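Local coordinates for uncharacterized protein (Jannaschia sp. CCS1, PDB 2PYQ) that is of unknown function but folds as a small, single-chain, all-helical member of the DUF2853 family, at residues Met26-Lys31 with Gly108-Tyr113; Ala54-Ile59 with Gly78-Val83; Asn62-Lys67 with Glu74-Gly79; Glu85-Ser90 with Arg96-Tyr101. One frame throughout, in Å; residues are numbered along the deposited sequence.

Contact 1: Met26-Lys31 with Gly108-Tyr113; sequences MALLEK and GKESVY
Lys31 and Tyr113 bring their backbones to 6.3 Å between CA atoms, and Leu28 and Glu110 theirs to 7.1 Å, where the C-terminal 3-10 turn of this all-helical fold lies against helix 26-36. The turn follows a Schellman motif in which Gly108, with positive phi, ends helix 96-106; Tyr113 N to Glu110 O is one of its own bonds. No hydrogen bond crosses between 26-31 and 108-113, so the contact is packing. Leu28 reaches over because its CG stands anti to the backbone N (chi1 -179°), and its two methyls divide the work: CD1 lies 3.9 Å from Tyr113 CD2, and CD2 lies 3.6 Å from Glu110 CG. The Leu28 side chain crosses both partners at about a right angle. Beyond CG the Glu110 chain bends at chi2 (85°), and its carboxylate turns from Leu28 to a salt bridge with Lys105. Lys31 and Tyr113 run alongside, head to tail, CB to CB 3.9 Å, and the extended lysine carries NZ on to a salt bridge with the terminal carboxylate of Gly114. A serine in place of Tyr113 would probably leave Leu28 CD1, Lys31 CB and the Lys31 carbonyl without the ring that packs on them. The ring also meets backbone: Tyr113 CE1 is 3.7 Å from Lys31 O, an oblique approach.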
loop_
_atom_site.group_PDB
_atom_site.type_symbol
_atom_site.label_atom_id
_atom_site.label_comp_id
_atom_site.label_asym_id
_atom_site.label_seq_id
_atom_site.Cartn_x
_atom_site.Cartn_y
_atom_site.Cartn_z
HETATM N N MSE A 26 -4.806 -4.413 11.850
HETATM C CA MSE A 26 -3.401 -4.807 12.076
HETATM C C MSE A 26 -3.052 -6.193 11.536
HETATM O O MSE A 26 -1.941 -6.401 11.044
HETATM C CB MSE A 26 -3.019 -4.711 13.567
HETATM C CG MSE A 26 -3.085 -3.285 14.124
HETATM SE SE MSE A 26 -1.924 -2.005 13.226
HETATM C CE MSE A 26 -0.240 -2.744 13.664
ATOM N N ALA A 27 -4.003 -7.124 11.657
ATOM C CA ALA A 27 -3.805 -8.481 11.141
ATOM C C ALA A 27 -3.586 -8.413 9.633
ATOM O O ALA A 27 -2.647 -9.001 9.140
ATOM C CB ALA A 27 -5.004 -9.350 11.474
ATOM N N LEU A 28 -4.420 -7.661 8.915
ATOM C CA LEU A 28 -4.238 -7.503 7.468
ATOM C C LEU A 28 -2.942 -6.772 7.144
ATOM O O LEU A 28 -2.210 -7.177 6.231
ATOM C CB LEU A 28 -5.430 -6.778 6.846
ATOM C CG LEU A 28 -5.387 -6.566 5.332
ATOM C CD1 LEU A 28 -5.265 -7.891 4.590
ATOM C CD2 LEU A 28 -6.573 -5.728 4.883
ATOM N N LEU A 29 -2.694 -5.667 7.839
ATOM C CA LEU A 29 -1.481 -4.883 7.617
ATOM C C LEU A 29 -0.219 -5.739 7.751
ATOM O O LEU A 29 0.687 -5.614 6.938
ATOM C CB LEU A 29 -1.417 -3.673 8.574
ATOM C CG LEU A 29 -0.246 -2.703 8.364
ATOM C CD1 LEU A 29 -0.164 -2.118 6.905
ATOM C CD2 LEU A 29 -0.375 -1.576 9.407
ATOM N N GLU A 30 -0.184 -6.615 8.740
ATOM C CA GLU A 30 0.959 -7.547 8.890
ATOM C C GLU A 30 1.112 -8.503 7.676
ATOM O O GLU A 30 2.236 -8.705 7.196
ATOM C CB GLU A 30 0.864 -8.336 10.214
ATOM C CG GLU A 30 1.936 -9.402 10.417
ATOM C CD GLU A 30 3.344 -8.838 10.357
ATOM O OE1 GLU A 30 3.624 -8.016 11.230
ATOM O OE2 GLU A 30 4.162 -9.211 9.464
ATOM N N LYS A 31 -0.006 -9.027 7.174
ATOM C CA LYS A 31 -0.013 -9.928 6.002
ATOM C C LYS A 31 0.485 -9.194 4.756
ATOM O O LYS A 31 1.246 -9.753 3.963
ATOM C CB LYS A 31 -1.421 -10.497 5.791
ATOM C CG LYS A 31 -1.897 -11.347 6.953
ATOM C CD LYS A 31 -3.353 -11.718 6.880
ATOM C CE LYS A 31 -3.845 -12.281 8.213
ATOM N NZ LYS A 31 -5.297 -12.560 8.215
ATOM N N GLY A 108 -11.981 -4.863 -1.786
ATOM C CA GLY A 108 -12.582 -5.949 -1.037
ATOM C C GLY A 108 -11.893 -7.301 -1.172
ATOM O O GLY A 108 -12.538 -8.344 -1.081
ATOM N N LYS A 109 -10.564 -7.272 -1.278
ATOM C CA LYS A 109 -9.732 -8.459 -1.525
ATOM C C LYS A 109 -8.921 -8.924 -0.315
ATOM O O LYS A 109 -7.962 -9.646 -0.473
ATOM C CB LYS A 109 -8.811 -8.167 -2.714
ATOM C CG LYS A 109 -9.509 -8.079 -4.061
ATOM C CD LYS A 109 -10.004 -9.435 -4.499
ATOM C CE LYS A 109 -10.552 -9.434 -5.883
ATOM N NZ LYS A 109 -10.952 -10.832 -6.209
ATOM N N GLU A 110 -9.377 -8.591 0.874
ATOM C CA GLU A 110 -8.681 -8.953 2.131
ATOM C C GLU A 110 -8.459 -10.464 2.256
ATOM O O GLU A 110 -7.399 -10.895 2.677
ATOM C CB GLU A 110 -9.460 -8.516 3.382
ATOM C CG GLU A 110 -9.681 -7.016 3.584
ATOM C CD GLU A 110 -10.906 -6.457 2.855
ATOM O OE1 GLU A 110 -11.370 -7.059 1.847
ATOM O OE2 GLU A 110 -11.429 -5.400 3.302
ATOM N N SER A 111 -9.467 -11.247 1.887
ATOM C CA SER A 111 -9.412 -12.710 2.026
ATOM C C SER A 111 -8.307 -13.391 1.198
ATOM O O SER A 111 -7.928 -14.502 1.548
ATOM C CB SER A 111 -10.771 -13.366 1.761
ATOM O OG SER A 111 -11.098 -13.346 0.394
ATOM N N VAL A 112 -7.792 -12.750 0.156
ATOM C CA VAL A 112 -6.680 -13.330 -0.607
ATOM C C VAL A 112 -5.404 -13.510 0.243
ATOM O O VAL A 112 -4.597 -14.385 -0.060
ATOM C CB VAL A 112 -6.324 -12.576 -1.950
ATOM C CG1 VAL A 112 -7.581 -12.351 -2.793
ATOM C CG2 VAL A 112 -5.602 -11.278 -1.717
ATOM N N TYR A 113 -5.220 -12.667 1.252
ATOM C CA TYR A 113 -4.080 -12.772 2.180
ATOM C C TYR A 113 -4.242 -13.886 3.223
ATOM O O TYR A 113 -3.255 -14.211 3.910
ATOM C CB TYR A 113 -3.805 -11.431 2.878
ATOM C CG TYR A 113 -3.118 -10.438 2.006
ATOM C CD1 TYR A 113 -1.728 -10.416 1.917
ATOM C CD2 TYR A 113 -3.842 -9.473 1.276
ATOM C CE1 TYR A 113 -1.058 -9.513 1.130
ATOM C CE2 TYR A 113 -3.174 -8.546 0.476
ATOM C CZ TYR A 113 -1.776 -8.568 0.404
ATOM O OH TYR A 113 -1.096 -7.641 -0.354
#

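Contact 2: Ala54-Ile59 with Gly78-Val83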
loop_
_atom_site.group_PDB
_atom_site.type_symbol
_atom_site.label_atom_id
_atom_site.label_comp_id
_atom_site.label_asym_id
_atom_site.label_seq_id
_atom_site.Cartn_x
_atom_site.Cartn_y
_atom_site.Cartn_z
ATOM N N ALA A 54 4.540 5.083 -14.980
ATOM C CA ALA A 54 5.003 3.674 -15.110
ATOM C C ALA A 54 4.911 2.883 -13.796
ATOM O O ALA A 54 4.551 1.700 -13.815
ATOM C CB ALA A 54 6.439 3.619 -15.689
ATOM N N GLU A 55 5.162 3.549 -12.683
ATOM C CA GLU A 55 5.105 2.928 -11.382
ATOM C C GLU A 55 3.658 2.540 -11.026
ATOM O O GLU A 55 3.403 1.471 -10.534
ATOM C CB GLU A 55 5.759 3.855 -10.395
ATOM C CG GLU A 55 5.306 3.805 -9.067
ATOM C CD GLU A 55 6.349 3.325 -8.159
ATOM O OE1 GLU A 55 6.635 2.110 -8.238
ATOM O OE2 GLU A 55 6.904 4.152 -7.368
ATOM N N LEU A 56 2.729 3.413 -11.372
ATOM C CA LEU A 56 1.307 3.123 -11.203
ATOM C C LEU A 56 0.852 2.023 -12.150
ATOM O O LEU A 56 0.042 1.183 -11.748
ATOM C CB LEU A 56 0.446 4.369 -11.362
ATOM C CG LEU A 56 0.785 5.523 -10.421
ATOM C CD1 LEU A 56 -0.253 6.614 -10.645
ATOM C CD2 LEU A 56 0.877 5.142 -8.941
ATOM N N GLU A 57 1.354 2.001 -13.389
ATOM C CA GLU A 57 1.043 0.903 -14.339
ATOM C C GLU A 57 1.566 -0.454 -13.821
ATOM O O GLU A 57 0.944 -1.493 -14.080
ATOM C CB GLU A 57 1.597 1.160 -15.761
ATOM C CG GLU A 57 1.035 2.374 -16.513
ATOM C CD GLU A 57 -0.453 2.339 -16.728
ATOM O OE1 GLU A 57 -1.073 1.238 -16.700
ATOM O OE2 GLU A 57 -1.030 3.450 -16.961
ATOM N N THR A 58 2.696 -0.421 -13.114
ATOM C CA THR A 58 3.312 -1.610 -12.527
ATOM C C THR A 58 2.493 -2.124 -11.352
ATOM O O THR A 58 2.341 -3.337 -11.194
ATOM C CB THR A 58 4.780 -1.344 -12.116
ATOM O OG1 THR A 58 5.556 -1.108 -13.325
ATOM C CG2 THR A 58 5.379 -2.545 -11.361
ATOM N N ILE A 59 1.968 -1.211 -10.528
ATOM C CA ILE A 59 1.073 -1.609 -9.407
ATOM C C ILE A 59 -0.175 -2.236 -10.004
ATOM O O ILE A 59 -0.616 -3.267 -9.532
ATOM C CB ILE A 59 0.718 -0.427 -8.496
ATOM C CG1 ILE A 59 1.973 0.077 -7.753
ATOM C CG2 ILE A 59 -0.358 -0.809 -7.460
ATOM C CD1 ILE A 59 1.787 1.384 -7.071
ATOM N N GLY A 78 -8.427 3.894 -11.556
ATOM C CA GLY A 78 -9.306 4.750 -10.738
ATOM C C GLY A 78 -9.078 4.504 -9.267
ATOM O O GLY A 78 -8.995 5.444 -8.479
ATOM N N GLY A 79 -8.957 3.235 -8.897
ATOM C CA GLY A 79 -8.674 2.844 -7.505
ATOM C C GLY A 79 -7.289 3.288 -7.056
ATOM O O GLY A 79 -7.133 3.753 -5.941
ATOM N N ILE A 80 -6.299 3.140 -7.935
ATOM C CA ILE A 80 -4.922 3.577 -7.646
ATOM C C ILE A 80 -4.914 5.110 -7.431
ATOM O O ILE A 80 -4.380 5.596 -6.440
ATOM C CB ILE A 80 -3.935 3.156 -8.733
ATOM C CG1 ILE A 80 -3.776 1.636 -8.701
ATOM C CG2 ILE A 80 -2.564 3.809 -8.490
ATOM C CD1 ILE A 80 -3.115 1.043 -9.910
ATOM N N GLN A 81 -5.562 5.840 -8.335
ATOM C CA GLN A 81 -5.636 7.302 -8.230
ATOM C C GLN A 81 -6.308 7.718 -6.919
ATOM O O GLN A 81 -5.809 8.633 -6.224
ATOM C CB GLN A 81 -6.301 7.929 -9.464
ATOM C CG GLN A 81 -5.368 7.841 -10.683
ATOM C CD GLN A 81 -6.017 8.232 -12.018
ATOM O OE1 GLN A 81 -5.301 8.663 -12.952
ATOM N NE2 GLN A 81 -7.358 8.092 -12.133
ATOM N N SER A 82 -7.392 7.023 -6.555
ATOM C CA SER A 82 -8.138 7.274 -5.315
ATOM C C SER A 82 -7.270 7.101 -4.068
ATOM O O SER A 82 -7.248 7.978 -3.200
ATOM C CB SER A 82 -9.370 6.376 -5.215
ATOM O OG SER A 82 -10.067 6.628 -3.988
ATOM N N VAL A 83 -6.565 5.976 -3.974
ATOM C CA VAL A 83 -5.755 5.727 -2.777
ATOM C C VAL A 83 -4.571 6.675 -2.708
ATOM O O VAL A 83 -4.245 7.115 -1.611
ATOM C CB VAL A 83 -5.367 4.251 -2.576
ATOM C CG1 VAL A 83 -6.623 3.399 -2.523
ATOM C CG2 VAL A 83 -4.424 3.771 -3.644
#
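Leu56 and Ile80 face each other across a helix-helix interface in this all-helical domain, where helix 53-65 packs on helix 74-87 with 7.2 Å between the two CA atoms. Apolar side-chain contacts make up most of it, all centred on Ile80, whose two arms meet different partners. Its CG2 branch, anti to the backbone N, lies 3.7 Å from Leu56 CD2, the two side chains lying alongside and pointing oppositely. The other arm, CG1 with CD1, extends at chi2 165° and sets Ile80 CD1 4.1 Å from Ile59 CG2, a looser touch in which the side chains meet at a slant. Ile80 is thus fitted against two residues one helical turn apart on helix 53-65. Polar links between 54-59 and 78-83 are absent; each helix keeps its own backbone bonds, among them Ile59 N to Glu55 O and Val83 N to Gly79 O. Around this apolar patch, Ile59 also rests on Tyr100 and Leu103 of helix 96-106, while Leu56 touches Met77 and Ile80 touches Leu64. Side chain against backbone is the remaining kind of contact: the methyl Ile80 CD1 comes within 3.7 Å of Leu56 O.

Contact 3: Asn62-Lys67 with Glu74-Gly79; sequences NFLMKK and ESLMGG
Leu64 and Leu76 are nearest where the chain comes back from helix 53-65 into helix 74-87, CA to CA 7.3 Å. Apolar contacts carry the join. Leu64 CD1 lies 3.9 Å from Leu76 CB, the two leucines passing side by side with reversed headings. Leu76 CD1 lies 3.7 Å from CG of Met65, a selenomethionine modelled in two conformers; in one of them its side chain crosses the leucine at about a right angle. Leu76 therefore touches one neighbour through its stem and the other through a branch: with CG anti to the carbonyl carbon (chi1 -60°) and CD1 extended beyond it (chi2 -167°), the branch reaches Met65. One contact is of methyl with backbone: Leu64 CD1 is 3.8 Å from Leu76 O. No hydrogen bond crosses between 62-67 and 74-79; Gly79 N to Ser75 O, at 2.8 Å, belongs to helix 74-87 alone, while residues 62-65 form a wider, pi-type turn. Here Leu64 also bonds through its backbone to Leu70 in the connecting loop. The contact thus closes the short link between helices 53-65 and 74-87; Leu64 and Phe63 both reach Leu103 of helix 96-106, and the Phe63 ring stacks with that of Tyr100 on the same helix.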
loop_
_atom_site.group_PDB
_atom_site.type_symbol
_atom_site.label_atom_id
_atom_site.label_comp_id
_atom_site.label_asym_id
_atom_site.label_seq_id
_atom_site.Cartn_x
_atom_site.Cartn_y
_atom_site.Cartn_z
ATOM N N ASN A 62 1.184 -5.768 -11.819
ATOM C CA ASN A 62 1.827 -6.744 -10.911
ATOM C C ASN A 62 1.096 -6.976 -9.608
ATOM O O ASN A 62 1.095 -8.109 -9.147
ATOM C CB ASN A 62 3.301 -6.401 -10.626
ATOM C CG ASN A 62 4.178 -6.530 -11.854
ATOM O OD1 ASN A 62 3.818 -7.191 -12.833
ATOM N ND2 ASN A 62 5.348 -5.913 -11.796
ATOM N N PHE A 63 0.489 -5.948 -9.018
ATOM C CA PHE A 63 -0.231 -6.136 -7.756
ATOM C C PHE A 63 -1.732 -6.387 -7.965
ATOM O O PHE A 63 -2.234 -7.419 -7.574
ATOM C CB PHE A 63 0.013 -4.982 -6.790
ATOM C CG PHE A 63 -0.667 -5.173 -5.469
ATOM C CD1 PHE A 63 -0.203 -6.145 -4.573
ATOM C CD2 PHE A 63 -1.806 -4.412 -5.117
ATOM C CE1 PHE A 63 -0.845 -6.356 -3.342
ATOM C CE2 PHE A 63 -2.434 -4.617 -3.889
ATOM C CZ PHE A 63 -1.968 -5.601 -3.002
ATOM N N LEU A 64 -2.445 -5.454 -8.595
ATOM C CA LEU A 64 -3.901 -5.590 -8.758
ATOM C C LEU A 64 -4.294 -6.763 -9.609
ATOM O O LEU A 64 -5.132 -7.573 -9.201
ATOM C CB LEU A 64 -4.549 -4.302 -9.312
ATOM C CG LEU A 64 -4.413 -3.062 -8.416
ATOM C CD1 LEU A 64 -5.086 -1.883 -9.085
ATOM C CD2 LEU A 64 -4.996 -3.306 -7.020
HETATM N N MSE A 65 -3.637 -6.898 -10.733
HETATM C CA MSE A 65 -3.994 -7.919 -11.745
HETATM C C MSE A 65 -3.340 -9.275 -11.365
HETATM O O MSE A 65 -3.987 -10.262 -11.285
HETATM C CB MSE A 65 -3.641 -7.472 -13.168
HETATM C CG MSE A 65 -4.668 -6.579 -13.818
HETATM SE SE MSE A 65 -3.814 -5.591 -15.217
HETATM C CE MSE A 65 -5.009 -5.453 -16.367
ATOM N N LYS A 66 -2.036 -9.262 -11.163
ATOM C CA LYS A 66 -1.307 -10.516 -10.914
ATOM C C LYS A 66 -1.549 -11.099 -9.516
ATOM O O LYS A 66 -1.756 -12.312 -9.401
ATOM C CB LYS A 66 0.190 -10.344 -11.164
ATOM N N LYS A 67 -1.506 -10.274 -8.470
ATOM C CA LYS A 67 -1.630 -10.761 -7.084
ATOM C C LYS A 67 -3.061 -10.787 -6.543
ATOM O O LYS A 67 -3.515 -11.838 -6.047
ATOM C CB LYS A 67 -0.697 -10.011 -6.138
ATOM C CG LYS A 67 0.812 -10.109 -6.519
ATOM C CD LYS A 67 1.355 -11.550 -6.625
ATOM C CE LYS A 67 2.843 -11.559 -6.971
ATOM N N GLU A 74 -11.003 0.267 -16.214
ATOM C CA GLU A 74 -10.863 1.757 -15.810
ATOM C C GLU A 74 -10.873 1.718 -14.224
ATOM O O GLU A 74 -10.196 2.545 -13.630
ATOM C CB GLU A 74 -11.935 2.679 -16.422
ATOM C CG GLU A 74 -11.915 4.119 -15.964
ATOM N N SER A 75 -11.627 0.830 -13.578
ATOM C CA SER A 75 -11.702 0.828 -12.102
ATOM C C SER A 75 -10.333 0.626 -11.420
ATOM O O SER A 75 -10.159 1.063 -10.297
ATOM C CB SER A 75 -12.677 -0.217 -11.616
ATOM O OG SER A 75 -12.236 -1.501 -11.959
ATOM N N LEU A 76 -9.373 -0.022 -12.104
ATOM C CA LEU A 76 -8.047 -0.294 -11.494
ATOM C C LEU A 76 -7.219 0.964 -11.305
ATOM O O LEU A 76 -6.838 1.293 -10.188
ATOM C CB LEU A 76 -7.274 -1.350 -12.278
ATOM C CG LEU A 76 -7.963 -2.712 -12.381
ATOM C CD1 LEU A 76 -6.940 -3.749 -12.904
ATOM C CD2 LEU A 76 -8.561 -3.221 -11.081
HETATM N N MSE A 77 -6.981 1.683 -12.392
HETATM C CA MSE A 77 -6.273 2.964 -12.262
HETATM C C MSE A 77 -7.112 3.961 -11.457
HETATM O O MSE A 77 -6.566 4.765 -10.746
HETATM C CB MSE A 77 -5.880 3.523 -13.622
HETATM C CG MSE A 77 -4.938 4.699 -13.560
HETATM SE SE MSE A 77 -3.275 4.301 -12.592
HETATM C CE MSE A 77 -2.595 2.918 -13.713
ATOM N N GLY A 78 -8.427 3.894 -11.556
ATOM C CA GLY A 78 -9.306 4.750 -10.738
ATOM C C GLY A 78 -9.078 4.504 -9.267
ATOM O O GLY A 78 -8.995 5.444 -8.479
ATOM N N GLY A 79 -8.957 3.235 -8.897
ATOM C CA GLY A 79 -8.674 2.844 -7.505
ATOM C C GLY A 79 -7.289 3.288 -7.056
ATOM O O GLY A 79 -7.133 3.753 -5.941
#

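Contact 4: Glu85-Ser90 with Arg96-Tyr101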
loop_
_atom_site.group_PDB
_atom_site.type_symbol
_atom_site.label_atom_id
_atom_site.label_comp_id
_atom_site.label_asym_id
_atom_site.label_seq_id
_atom_site.Cartn_x
_atom_site.Cartn_y
_atom_site.Cartn_z
ATOM N N GLU A 85 -4.552 9.774 -3.838
ATOM C CA GLU A 85 -5.172 11.037 -3.410
ATOM C C GLU A 85 -5.482 11.030 -1.905
ATOM O O GLU A 85 -5.242 12.036 -1.209
ATOM C CB GLU A 85 -6.437 11.356 -4.239
ATOM C CG GLU A 85 -7.166 12.639 -3.846
ATOM N N THR A 86 -5.991 9.905 -1.406
ATOM C CA THR A 86 -6.298 9.711 0.018
ATOM C C THR A 86 -5.024 9.847 0.868
ATOM O O THR A 86 -5.020 10.580 1.867
ATOM C CB THR A 86 -6.979 8.392 0.275
ATOM O OG1 THR A 86 -8.253 8.415 -0.405
ATOM C CG2 THR A 86 -7.219 8.146 1.763
ATOM N N TYR A 87 -3.941 9.212 0.433
ATOM C CA TYR A 87 -2.648 9.263 1.141
ATOM C C TYR A 87 -2.176 10.726 1.175
ATOM O O TYR A 87 -1.653 11.195 2.199
ATOM C CB TYR A 87 -1.601 8.381 0.454
ATOM C CG TYR A 87 -0.579 7.715 1.376
ATOM C CD1 TYR A 87 -0.124 8.297 2.577
ATOM C CD2 TYR A 87 0.014 6.507 0.979
ATOM C CE1 TYR A 87 0.832 7.666 3.371
ATOM C CE2 TYR A 87 0.951 5.893 1.750
ATOM C CZ TYR A 87 1.354 6.450 2.940
ATOM O OH TYR A 87 2.316 5.836 3.703
ATOM N N GLY A 88 -2.375 11.434 0.064
ATOM C CA GLY A 88 -2.164 12.877 -0.019
ATOM C C GLY A 88 -1.160 13.324 -1.045
ATOM O O GLY A 88 -0.063 12.782 -1.105
ATOM N N ARG A 89 -1.511 14.366 -1.799
ATOM C CA ARG A 89 -0.602 14.984 -2.783
ATOM C C ARG A 89 0.692 15.477 -2.130
ATOM O O ARG A 89 1.770 15.334 -2.720
ATOM C CB ARG A 89 -1.314 16.168 -3.499
ATOM N N SER A 90 0.600 16.032 -0.923
ATOM C CA SER A 90 1.778 16.551 -0.183
ATOM C C SER A 90 2.674 15.476 0.444
ATOM O O SER A 90 3.758 15.819 0.959
ATOM C CB SER A 90 1.339 17.514 0.938
ATOM O OG SER A 90 0.660 18.685 0.408
ATOM N N ARG A 96 4.803 1.726 0.204
ATOM C CA ARG A 96 4.194 0.844 -0.691
ATOM C C ARG A 96 3.233 -0.182 0.090
ATOM O O ARG A 96 2.135 -0.449 -0.396
ATOM C CB ARG A 96 5.265 0.046 -1.407
ATOM C CG ARG A 96 4.732 -1.001 -2.379
ATOM C CD ARG A 96 5.869 -1.726 -3.104
ATOM N NE ARG A 96 6.448 -0.893 -4.186
ATOM C CZ ARG A 96 7.473 -0.032 -4.058
ATOM N NH1 ARG A 96 8.144 0.149 -2.905
ATOM N NH2 ARG A 96 7.859 0.655 -5.141
ATOM N N ALA A 97 3.616 -0.611 1.299
ATOM C CA ALA A 97 2.739 -1.457 2.133
ATOM C C ALA A 97 1.413 -0.753 2.437
ATOM O O ALA A 97 0.364 -1.393 2.395
ATOM C CB ALA A 97 3.455 -1.884 3.455
ATOM N N VAL A 98 1.466 0.558 2.706
ATOM C CA VAL A 98 0.261 1.334 2.992
ATOM C C VAL A 98 -0.608 1.429 1.739
ATOM O O VAL A 98 -1.825 1.245 1.812
ATOM C CB VAL A 98 0.597 2.722 3.547
ATOM C CG1 VAL A 98 -0.673 3.552 3.710
ATOM C CG2 VAL A 98 1.366 2.586 4.880
ATOM N N VAL A 99 0.013 1.669 0.598
ATOM C CA VAL A 99 -0.722 1.723 -0.690
ATOM C C VAL A 99 -1.376 0.379 -1.005
ATOM O O VAL A 99 -2.552 0.320 -1.371
ATOM C CB VAL A 99 0.198 2.177 -1.840
ATOM C CG1 VAL A 99 -0.515 2.070 -3.219
ATOM C CG2 VAL A 99 0.679 3.601 -1.569
ATOM N N TYR A 100 -0.621 -0.700 -0.843
ATOM C CA TYR A 100 -1.136 -2.071 -1.084
ATOM C C TYR A 100 -2.275 -2.403 -0.127
ATOM O O TYR A 100 -3.270 -2.972 -0.546
ATOM C CB TYR A 100 -0.002 -3.107 -1.047
ATOM C CG TYR A 100 0.892 -3.105 -2.295
ATOM C CD1 TYR A 100 0.930 -2.025 -3.202
ATOM C CD2 TYR A 100 1.777 -4.176 -2.521
ATOM C CE1 TYR A 100 1.748 -2.021 -4.320
ATOM C CE2 TYR A 100 2.651 -4.172 -3.653
ATOM C CZ TYR A 100 2.603 -3.093 -4.548
ATOM O OH TYR A 100 3.436 -3.063 -5.672
ATOM N N TYR A 101 -2.144 -2.038 1.138
ATOM C CA TYR A 101 -3.187 -2.245 2.131
ATOM C C TYR A 101 -4.459 -1.522 1.685
ATOM O O TYR A 101 -5.536 -2.096 1.679
ATOM C CB TYR A 101 -2.735 -1.718 3.501
ATOM C CG TYR A 101 -3.813 -1.728 4.567
ATOM C CD1 TYR A 101 -4.741 -0.666 4.673
ATOM C CD2 TYR A 101 -3.925 -2.777 5.461
ATOM C CE1 TYR A 101 -5.739 -0.659 5.633
ATOM C CE2 TYR A 101 -4.916 -2.783 6.447
ATOM C CZ TYR A 101 -5.828 -1.727 6.520
ATOM O OH TYR A 101 -6.810 -1.764 7.483
#
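Tyr87 reaches from the last turn of helix 74-87 to Val98 and Val99 on helix 96-106, its side chain crossing both valines at about a right angle. The ring meets them differently. Val99 CG2 sits at the ring edge, in its plane, 3.9 Å from Tyr87 CD2, whereas Val98 CG1 comes in obliquely, 3.5 Å from Tyr87 CE2. Val98 follows the ring to its end, with CB and CG2 each 3.6 Å from Tyr87 OH. The first torsion of Tyr87, -147°, is well away from a staggered value, and with it the ring leans out toward the valines. Tyr87 is buried, and its hydroxyl is held by Asp15 OD2 and by the backbone N of Tyr95, so the polar end is fixed as the ring is packed. A leucine at Tyr87 would probably leave Asp15 and the Tyr95 amide without this hydroxyl partner and uncover part of Val98. Just beyond, Gly88 turns out of the helix with positive phi. The contact joins two helices that follow one another along the chain; helix 4-18 lies against the same region, with Tyr12 and Leu16 on Val98, while Tyr100 and Tyr101 extend the packing to helix 26-36.

In the fold
Contacts 2 and 3 are neighbours, centres 7 Å apart, and together pair helix 53-65 with helix 74-87 at successive levels; they share Gly78 and Gly79. Contact 4 lies 10 Å from contact 2, centre to centre, and ties the far end of helix 74-87 to helix 96-106. Along the chain contacts 2 and 3 close before contact 4 opens, and all three lie between the segments of contact 1, whose centre is 16 Å from those of contacts 3 and 4 and 19 Å from that of contact 2. Side chains bridge them: Tyr113 OH touches Phe63 CE1, Leu28 packs on Tyr101, and Glu55 forms a long, weak ion pair with Arg96. Helix 96-106 is thus a common surface, joining early and late helices into one compact domain.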